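Local structure of C-glycoside 3-oxidase (Microbacterium trichothecenolyticum, 7DVE) at residues C132-D137 with E149-L154; E179-V184 with E193-M198; L28-S33 with G157-G162. The protein oxidises the C3 hydroxyl of the sugar in C-glycosides such as isoorientin and mangiferin, using FAD and passing the electrons to oxygen to give hydrogen peroxide. All coordinates share one frame; numbering follows the deposited sequence.

How the interactions relate
Interactions 1 and 3 both use helix 149-161, interaction 1 near its start and interaction 3 at its last turn, and Arg134 of interaction 1 forms a salt bridge with Glu158 of interaction 3. Interaction 1 is mixed: a leucine and a proline are buried, while an arginine, an aspartate and a water make the outer side. Interaction 3 lies on the surface and is almost wholly ionic, one acid facing one arginine between two helices. Interaction 2 is a small, partly buried apolar contact where a helix lies against the antiparallel sheet. It touches interaction 1 where Pro133 packs on Met198 and Asn136 on Glu193. Charge thus marks the helix-to-helix surface contact, and aliphatic packing the helix-to-sheet one.

Interaction 1 (C132-D137 with E149-L154); sequences CPRPND and ELDELL
Arg134 lays its guanidinium flat over Leu154, whose CB stands 3.8 Å from Arg134 CZ, above the centre of one face. Here the loop between strand 116-117 and helix 142-145 lies against the first turns of helix 149-161, the arginine chain extended from CG to NE. Leu154 CD2 meets Pro135 CD at 3.9 Å. This half is tight: Leu154 and Pro135 are buried, and Thr492 of helix 490-510 also touches the proline. The side chain of Pro135 lies about 10 Å from the bound FAD. The outer half is looser. Asp151 OD1 lies in the guanidinium plane, at its edge, 3.6 Å from Arg134 NH1, a long salt bridge with the planar groups turned 53° apart. A water closes the gap, accepting from Arg134 NH1 at 3.2 Å and donating to Asp151 OD1 at 2.8 Å. Salt bridges join Arg134 NE to Glu158 and Asp151 OD1 to Arg140; Arg134 NH2 bonds Ser155 OG. A leucine in place of Arg134 would probably deprive Glu158 of this charge partner and the bridging water of this donor. The chemistry implies a cation that covers buried carbon with its face while its rim stays with acids, a hydroxyl and water.

Interaction 2 (E179-V184 with E193-M198); sequences ERLAAV and ERVQRM
Ala182 and Val195 bring the two backbones together, their CA atoms 5.9 Å apart, where the last turn of helix 176-183 passes the extended residues leading into strand 196-204. Val195 points its side chain at the helix and supplies most of the contact. Its CG1 meets Leu181 CB at 3.7 Å, and its CG2 touches the same CB at 3.9 Å, so the two methyls of the valine straddle one methylene. With CG1 anti to the backbone N (chi1 180°), this branch also reaches Leu181 CD1, at 4.0 Å. The leucine lies crosswise to the valine, at about a right angle. Ala182 adds its backbone: Val195 CG2 approaches Ala182 N at 4.4 Å, a looser touch at the margin.

The contact is a helix laid against a sheet. Strand 196-204 belongs to the large antiparallel sheet and pairs with strand 330-333, consistent with the substrate-binding part of the two-domain GMC oxidoreductase fold, whose other part holds the FAD. Leu181 also packs on Val345 of strand 341-347, while Val195 rests on Thr331 of strand 330-333, so the pair sits between the helix and the sheet.

At the helix end, Val184 N reaches back to Leu181 O at 3.0 Å, closing the final turn of the helix. Away from the helix, the residues flanking Val195 are joined to each other: Gln196 NE2 donates to Arg194 O at 3.1 Å with an N-H...O angle of 155°. The carbonyl oxygen lies close to the amide plane of the glutamine, while the donor is tilted 20° from the carbonyl plane. Val195 N donates to Glu185 OE1.

Interaction 3 (L28-S33 with G157-G162); sequences LSERAS and GERLLG
Glu30 and Arg159 face each other across widely separated backbones, their CA atoms 13.0 Å apart, each near the end of its helix. Helix 19-31 gives way at Ala32, and the last turn of helix 149-161 closes in a Schellman motif at Gly162, whose positive phi of 58° suits glycine. The gap is spanned by the two long side chains, which come from opposite directions. Glu30 is extended beyond CG; Arg159 leaves its helix stretched out, then bends at chi3 (87°), which turns its guanidinium to the acid.

They meet in a bidentate salt bridge. Arg159 NH1 donates to Glu30 OE2 at 2.7 Å and Arg159 NH2 to Glu30 OE1 at 2.9 Å, both bonds almost straight. Each oxygen is approached on its syn side, and both lie close to the guanidinium plane, the two flat groups being only 20° apart. Two parallel bonds of this kind restrain rotation of either group. Leu160 CD2 sits over one face of the same guanidinium, 3.9 Å above its plane. Both charges are shared further: Glu156 binds Arg159 NE, and Glu30 OE2 also takes Arg26 NE. Together, two acids and two arginines probably balance one another on this partly solvent-facing surface.

Helix 19-31 follows strand 12-15, first in the chain and central in the parallel sheet, after a glycine-rich turn consistent with a Rossmann-type dinucleotide fold. Leu160 packs on Thr23 and Arg26 of that helix, Glu30 also touches Ile222 of helix 215-224, and Leu28 leans on Ile504 and Ala505 of helix 490-510.

Interaction 1 (C132-D137 with E149-L154)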
loop_
_atom_site.group_PDB
_atom_site.type_symbol
_atom_site.label_atom_id
_atom_site.label_comp_id
_atom_site.label_asym_id
_atom_site.label_seq_id
_atom_site.Cartn_x
_atom_site.Cartn_y
_atom_site.Cartn_z
ATOM N N CYS A 132 4.349 3.163 -8.359
ATOM C CA CYS A 132 5.495 2.803 -7.518
ATOM C C CYS A 132 6.681 3.757 -7.649
ATOM O O CYS A 132 7.781 3.338 -8.015
ATOM C CB CYS A 132 5.954 1.383 -7.836
ATOM S SG CYS A 132 4.837 0.078 -7.317
ATOM N N PRO A 133 6.525 5.025 -7.280
ATOM C CA PRO A 133 7.687 5.923 -7.270
ATOM C C PRO A 133 8.650 5.603 -6.134
ATOM O O PRO A 133 8.309 4.946 -5.143
ATOM C CB PRO A 133 7.068 7.310 -7.082
ATOM C CG PRO A 133 5.819 7.055 -6.317
ATOM C CD PRO A 133 5.327 5.659 -6.703
ATOM N N ARG A 134 9.898 6.095 -6.298
ATOM C CA ARG A 134 10.905 6.070 -5.253
ATOM C C ARG A 134 10.780 7.330 -4.406
ATOM O O ARG A 134 10.398 8.384 -4.922
ATOM C CB ARG A 134 12.303 5.994 -5.862
ATOM C CG ARG A 134 12.650 4.622 -6.435
ATOM C CD ARG A 134 14.060 4.594 -6.984
ATOM N NE ARG A 134 14.387 3.288 -7.546
ATOM C CZ ARG A 134 15.542 2.668 -7.358
ATOM N NH1 ARG A 134 16.511 3.212 -6.634
ATOM N NH2 ARG A 134 15.730 1.464 -7.900
ATOM N N PRO A 135 11.061 7.252 -3.108
ATOM C CA PRO A 135 11.086 8.468 -2.294
ATOM C C PRO A 135 12.240 9.365 -2.719
ATOM O O PRO A 135 13.290 8.894 -3.165
ATOM C CB PRO A 135 11.286 7.941 -0.871
ATOM C CG PRO A 135 11.987 6.619 -1.056
ATOM C CD PRO A 135 11.434 6.054 -2.334
ATOM N N ASN A 136 12.033 10.673 -2.572
ATOM C CA ASN A 136 13.027 11.681 -2.917
ATOM C C ASN A 136 13.276 12.609 -1.726
ATOM O O ASN A 136 12.407 12.792 -0.870
ATOM C CB ASN A 136 12.562 12.475 -4.145
ATOM C CG ASN A 136 13.671 13.317 -4.760
ATOM O OD1 ASN A 136 14.870 13.056 -4.558
ATOM N ND2 ASN A 136 13.278 14.314 -5.550
ATOM N N ASP A 137 14.470 13.183 -1.667
ATOM C CA ASP A 137 14.826 14.243 -0.692
ATOM C C ASP A 137 14.423 13.796 0.721
ATOM O O ASP A 137 14.738 12.664 1.116
ATOM C CB ASP A 137 14.210 15.561 -1.174
ATOM C CG ASP A 137 14.970 16.180 -2.358
ATOM O OD1 ASP A 137 15.962 15.575 -2.843
ATOM O OD2 ASP A 137 14.577 17.287 -2.800
ATOM N N GLU A 149 22.386 1.320 0.927
ATOM C CA GLU A 149 21.494 0.167 0.946
ATOM C C GLU A 149 20.089 0.526 0.497
ATOM O O GLU A 149 19.375 -0.341 -0.021
ATOM C CB GLU A 149 21.434 -0.476 2.331
ATOM C CG GLU A 149 20.620 -1.773 2.320
ATOM C CD GLU A 149 20.515 -2.466 3.670
ATOM O OE1 GLU A 149 20.582 -1.778 4.726
ATOM O OE2 GLU A 149 20.358 -3.717 3.655
ATOM N N LEU A 150 19.663 1.776 0.687
ATOM C CA LEU A 150 18.292 2.118 0.307
ATOM C C LEU A 150 18.070 1.873 -1.185
ATOM O O LEU A 150 17.076 1.256 -1.572
ATOM C CB LEU A 150 17.967 3.568 0.695
ATOM C CG LEU A 150 16.601 4.155 0.265
ATOM C CD1 LEU A 150 15.469 3.227 0.603
ATOM C CD2 LEU A 150 16.351 5.534 0.877
ATOM N N ASP A 151 19.007 2.305 -2.031
ATOM C CA ASP A 151 18.853 2.119 -3.477
ATOM C C ASP A 151 18.806 0.639 -3.866
ATOM O O ASP A 151 17.969 0.234 -4.686
ATOM C CB ASP A 151 19.981 2.839 -4.216
ATOM C CG ASP A 151 19.712 4.337 -4.372
ATOM O OD1 ASP A 151 18.578 4.782 -4.081
ATOM O OD2 ASP A 151 20.633 5.077 -4.770
ATOM N N GLU A 152 19.669 -0.189 -3.265
ATOM C CA GLU A 152 19.618 -1.627 -3.529
ATOM C C GLU A 152 18.291 -2.243 -3.067
ATOM O O GLU A 152 17.715 -3.092 -3.768
ATOM C CB GLU A 152 20.821 -2.321 -2.878
ATOM C CG GLU A 152 20.672 -3.830 -2.749
ATOM C CD GLU A 152 21.746 -4.462 -1.889
ATOM O OE1 GLU A 152 22.875 -4.627 -2.383
ATOM O OE2 GLU A 152 21.473 -4.793 -0.713
ATOM N N LEU A 153 17.764 -1.812 -1.912
ATOM C CA LEU A 153 16.468 -2.336 -1.479
ATOM C C LEU A 153 15.342 -1.904 -2.417
ATOM O O LEU A 153 14.426 -2.684 -2.704
ATOM C CB LEU A 153 16.157 -1.895 -0.049
ATOM C CG LEU A 153 17.136 -2.442 0.991
ATOM C CD1 LEU A 153 16.704 -1.996 2.388
ATOM C CD2 LEU A 153 17.241 -3.961 0.880
ATOM N N LEU A 154 15.365 -0.658 -2.881
ATOM C CA LEU A 154 14.310 -0.219 -3.791
ATOM C C LEU A 154 14.398 -0.961 -5.129
ATOM O O LEU A 154 13.366 -1.327 -5.710
ATOM C CB LEU A 154 14.377 1.289 -3.991
ATOM C CG LEU A 154 14.140 2.166 -2.772
ATOM C CD1 LEU A 154 14.803 3.504 -2.992
ATOM C CD2 LEU A 154 12.627 2.365 -2.490
HETATM O O HOH W 1 16.716 6.212 -5.530
#

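Interaction 2 (E179-V184 with E193-M198)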
loop_
_atom_site.group_PDB
_atom_site.type_symbol
_atom_site.label_atom_id
_atom_site.label_comp_id
_atom_site.label_asym_id
_atom_site.label_seq_id
_atom_site.Cartn_x
_atom_site.Cartn_y
_atom_site.Cartn_z
ATOM N N GLU A 179 4.916 15.603 -22.240
ATOM C CA GLU A 179 5.373 16.734 -23.051
ATOM C C GLU A 179 4.804 18.049 -22.533
ATOM O O GLU A 179 5.533 19.040 -22.341
ATOM C CB GLU A 179 4.927 16.526 -24.495
ATOM C CG GLU A 179 5.975 16.645 -25.548
ATOM C CD GLU A 179 5.393 16.315 -26.922
ATOM O OE1 GLU A 179 6.167 16.287 -27.917
ATOM O OE2 GLU A 179 4.156 16.115 -27.001
ATOM N N ARG A 180 3.485 18.080 -22.329
ATOM C CA ARG A 180 2.834 19.317 -21.921
ATOM C C ARG A 180 3.296 19.756 -20.536
ATOM O O ARG A 180 3.475 20.955 -20.289
ATOM C CB ARG A 180 1.323 19.140 -21.989
ATOM C CG ARG A 180 0.825 19.185 -23.411
ATOM C CD ARG A 180 -0.631 18.799 -23.525
ATOM N NE ARG A 180 -0.939 18.416 -24.893
ATOM C CZ ARG A 180 -2.144 18.494 -25.437
ATOM N NH1 ARG A 180 -3.193 18.896 -24.734
ATOM N NH2 ARG A 180 -2.301 18.159 -26.716
ATOM N N LEU A 181 3.528 18.806 -19.627
ATOM C CA LEU A 181 4.006 19.172 -18.294
ATOM C C LEU A 181 5.446 19.662 -18.348
ATOM O O LEU A 181 5.790 20.675 -17.730
ATOM C CB LEU A 181 3.881 17.983 -17.346
ATOM C CG LEU A 181 2.433 17.598 -17.078
ATOM C CD1 LEU A 181 2.398 16.458 -16.094
ATOM C CD2 LEU A 181 1.675 18.810 -16.554
ATOM N N ALA A 182 6.305 18.952 -19.086
ATOM C CA ALA A 182 7.695 19.369 -19.213
ATOM C C ALA A 182 7.786 20.783 -19.750
ATOM O O ALA A 182 8.689 21.532 -19.372
ATOM C CB ALA A 182 8.454 18.393 -20.123
ATOM N N ALA A 183 6.856 21.168 -20.625
ATOM C CA ALA A 183 6.862 22.530 -21.163
ATOM C C ALA A 183 6.881 23.586 -20.061
ATOM O O ALA A 183 7.551 24.614 -20.194
ATOM C CB ALA A 183 5.638 22.746 -22.057
ATOM N N VAL A 184 6.137 23.366 -18.980
ATOM C CA VAL A 184 5.988 24.343 -17.906
ATOM C C VAL A 184 6.781 23.937 -16.663
ATOM O O VAL A 184 6.501 24.426 -15.578
ATOM C CB VAL A 184 4.506 24.573 -17.543
ATOM C CG1 VAL A 184 3.707 25.069 -18.738
ATOM C CG2 VAL A 184 3.888 23.291 -16.983
ATOM N N GLU A 193 14.003 14.482 -10.660
ATOM C CA GLU A 193 12.917 15.375 -10.306
ATOM C C GLU A 193 12.059 15.838 -11.476
ATOM O O GLU A 193 10.996 16.419 -11.236
ATOM C CB GLU A 193 13.467 16.598 -9.559
ATOM C CG GLU A 193 14.552 16.208 -8.578
ATOM C CD GLU A 193 15.116 17.381 -7.819
ATOM O OE1 GLU A 193 15.324 18.447 -8.449
ATOM O OE2 GLU A 193 15.353 17.225 -6.592
ATOM N N ARG A 194 12.463 15.591 -12.716
ATOM C CA ARG A 194 11.672 16.116 -13.813
ATOM C C ARG A 194 10.463 15.223 -14.085
ATOM O O ARG A 194 10.355 14.095 -13.602
ATOM C CB ARG A 194 12.530 16.291 -15.063
ATOM C CG ARG A 194 13.282 17.617 -15.073
ATOM C CD ARG A 194 14.193 17.767 -16.274
ATOM N NE ARG A 194 15.216 16.731 -16.337
ATOM C CZ ARG A 194 16.517 16.958 -16.246
ATOM N NH1 ARG A 194 16.995 18.181 -16.070
ATOM N NH2 ARG A 194 17.359 15.934 -16.326
ATOM N N VAL A 195 9.510 15.783 -14.830
ATOM C CA VAL A 195 8.339 15.031 -15.243
ATOM C C VAL A 195 8.771 13.803 -16.044
ATOM O O VAL A 195 9.670 13.878 -16.887
ATOM C CB VAL A 195 7.410 15.955 -16.042
ATOM C CG1 VAL A 195 6.185 15.197 -16.494
ATOM C CG2 VAL A 195 6.997 17.143 -15.177
ATOM N N GLN A 196 8.170 12.656 -15.746
ATOM C CA GLN A 196 8.628 11.387 -16.303
ATOM C C GLN A 196 7.488 10.383 -16.212
ATOM O O GLN A 196 6.427 10.677 -15.649
ATOM C CB GLN A 196 9.880 10.879 -15.571
ATOM C CG GLN A 196 9.773 10.870 -14.023
ATOM C CD GLN A 196 11.093 10.503 -13.376
ATOM O OE1 GLN A 196 11.510 9.341 -13.415
ATOM N NE2 GLN A 196 11.783 11.495 -12.818
ATOM N N ARG A 197 7.707 9.186 -16.775
ATOM C CA ARG A 197 6.688 8.147 -16.680
ATOM C C ARG A 197 6.563 7.673 -15.245
ATOM O O ARG A 197 7.549 7.632 -14.507
ATOM C CB ARG A 197 7.020 6.953 -17.571
ATOM C CG ARG A 197 7.231 7.276 -19.023
ATOM C CD ARG A 197 8.406 6.456 -19.550
ATOM N NE ARG A 197 8.356 6.310 -20.993
ATOM C CZ ARG A 197 9.076 7.068 -21.807
ATOM N NH1 ARG A 197 9.821 8.061 -21.338
ATOM N NH2 ARG A 197 9.069 6.813 -23.118
ATOM N N MET A 198 5.358 7.338 -14.832
ATOM C CA MET A 198 5.231 6.739 -13.520
ATOM C C MET A 198 5.758 5.308 -13.581
ATOM O O MET A 198 5.390 4.558 -14.488
ATOM C CB MET A 198 3.789 6.737 -13.030
ATOM C CG MET A 198 3.678 6.141 -11.631
ATOM S SD MET A 198 4.395 7.224 -10.386
ATOM C CE MET A 198 3.089 8.459 -10.229
#

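Interaction 3 (L28-S33 with G157-G162)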
loop_
_atom_site.group_PDB
_atom_site.type_symbol
_atom_site.label_atom_id
_atom_site.label_comp_id
_atom_site.label_asym_id
_atom_site.label_seq_id
_atom_site.Cartn_x
_atom_site.Cartn_y
_atom_site.Cartn_z
ATOM N N LEU A 28 12.281 -15.318 1.501
ATOM C CA LEU A 28 12.709 -16.532 2.184
ATOM C C LEU A 28 12.628 -17.750 1.271
ATOM O O LEU A 28 13.430 -18.677 1.427
ATOM C CB LEU A 28 11.899 -16.739 3.474
ATOM C CG LEU A 28 12.117 -15.654 4.546
ATOM C CD1 LEU A 28 11.041 -15.646 5.631
ATOM C CD2 LEU A 28 13.521 -15.766 5.162
ATOM N N SER A 29 11.710 -17.774 0.298
ATOM C CA SER A 29 11.742 -18.868 -0.675
ATOM C C SER A 29 12.998 -18.807 -1.540
ATOM O O SER A 29 13.477 -19.848 -2.010
ATOM C CB SER A 29 10.492 -18.853 -1.554
ATOM O OG SER A 29 9.313 -18.936 -0.766
ATOM N N GLU A 30 13.557 -17.610 -1.736
ATOM C CA GLU A 30 14.816 -17.475 -2.471
ATOM C C GLU A 30 16.024 -17.811 -1.588
ATOM O O GLU A 30 16.761 -18.761 -1.865
ATOM C CB GLU A 30 14.941 -16.060 -3.062
ATOM C CG GLU A 30 14.102 -15.787 -4.342
ATOM C CD GLU A 30 14.023 -14.291 -4.705
ATOM O OE1 GLU A 30 14.499 -13.450 -3.911
ATOM O OE2 GLU A 30 13.476 -13.947 -5.779
ATOM N N ARG A 31 16.258 -17.043 -0.523
ATOM C CA ARG A 31 17.481 -17.208 0.269
ATOM C C ARG A 31 17.394 -18.278 1.360
ATOM O O ARG A 31 18.424 -18.605 1.957
ATOM C CB ARG A 31 17.881 -15.877 0.927
ATOM C CG ARG A 31 18.170 -14.757 -0.067
ATOM C CD ARG A 31 18.966 -13.633 0.570
ATOM N NE ARG A 31 19.380 -12.637 -0.412
ATOM C CZ ARG A 31 20.308 -11.713 -0.199
ATOM N NH1 ARG A 31 20.947 -11.628 0.955
ATOM N NH2 ARG A 31 20.589 -10.842 -1.163
ATOM N N ALA A 32 16.217 -18.823 1.656
ATOM C CA ALA A 32 16.056 -19.730 2.797
ATOM C C ALA A 32 15.100 -20.860 2.431
ATOM O O ALA A 32 14.127 -21.139 3.133
ATOM C CB ALA A 32 15.555 -18.970 4.028
ATOM N N SER A 33 15.377 -21.518 1.304
ATOM C CA SER A 33 14.463 -22.499 0.725
ATOM C C SER A 33 14.223 -23.694 1.637
ATOM O O SER A 33 13.311 -24.486 1.381
ATOM C CB SER A 33 15.029 -22.977 -0.609
ATOM O OG SER A 33 16.101 -23.872 -0.363
ATOM N N GLY A 157 12.801 -4.235 -4.518
ATOM C CA GLY A 157 11.346 -4.129 -4.481
ATOM C C GLY A 157 10.729 -3.956 -5.859
ATOM O O GLY A 157 9.661 -4.512 -6.148
ATOM N N GLU A 158 11.375 -3.162 -6.722
ATOM C CA GLU A 158 10.949 -3.061 -8.123
ATOM C C GLU A 158 11.014 -4.412 -8.832
ATOM O O GLU A 158 10.165 -4.728 -9.672
ATOM C CB GLU A 158 11.813 -2.039 -8.854
ATOM C CG GLU A 158 11.495 -0.615 -8.423
ATOM C CD GLU A 158 12.680 0.322 -8.542
ATOM O OE1 GLU A 158 13.755 -0.106 -9.031
ATOM O OE2 GLU A 158 12.529 1.501 -8.153
ATOM N N ARG A 159 12.007 -5.236 -8.497
ATOM C CA ARG A 159 12.023 -6.596 -9.041
ATOM C C ARG A 159 10.863 -7.431 -8.491
ATOM O O ARG A 159 10.227 -8.198 -9.227
ATOM C CB ARG A 159 13.354 -7.259 -8.734
ATOM C CG ARG A 159 13.361 -8.760 -8.879
ATOM C CD ARG A 159 14.746 -9.307 -8.589
ATOM N NE ARG A 159 14.964 -9.577 -7.166
ATOM C CZ ARG A 159 14.669 -10.724 -6.562
ATOM N NH1 ARG A 159 14.056 -11.706 -7.205
ATOM N NH2 ARG A 159 15.019 -10.901 -5.290
ATOM N N LEU A 160 10.569 -7.293 -7.199
ATOM C CA LEU A 160 9.504 -8.104 -6.619
ATOM C C LEU A 160 8.157 -7.750 -7.240
ATOM O O LEU A 160 7.320 -8.629 -7.478
ATOM C CB LEU A 160 9.468 -7.932 -5.104
ATOM C CG LEU A 160 10.646 -8.506 -4.309
ATOM C CD1 LEU A 160 10.244 -8.701 -2.867
ATOM C CD2 LEU A 160 11.160 -9.821 -4.882
ATOM N N LEU A 161 7.940 -6.475 -7.538
ATOM C CA LEU A 161 6.662 -6.019 -8.047
ATOM C C LEU A 161 6.602 -5.993 -9.566
ATOM O O LEU A 161 5.538 -5.702 -10.112
ATOM C CB LEU A 161 6.340 -4.623 -7.472
ATOM C CG LEU A 161 6.084 -4.513 -5.950
ATOM C CD1 LEU A 161 6.459 -3.126 -5.392
ATOM C CD2 LEU A 161 4.643 -4.826 -5.601
ATOM N N GLY A 162 7.694 -6.314 -10.262
ATOM C CA GLY A 162 7.727 -6.279 -11.717
ATOM C C GLY A 162 7.386 -4.892 -12.219
ATOM O O GLY A 162 6.516 -4.723 -13.082
#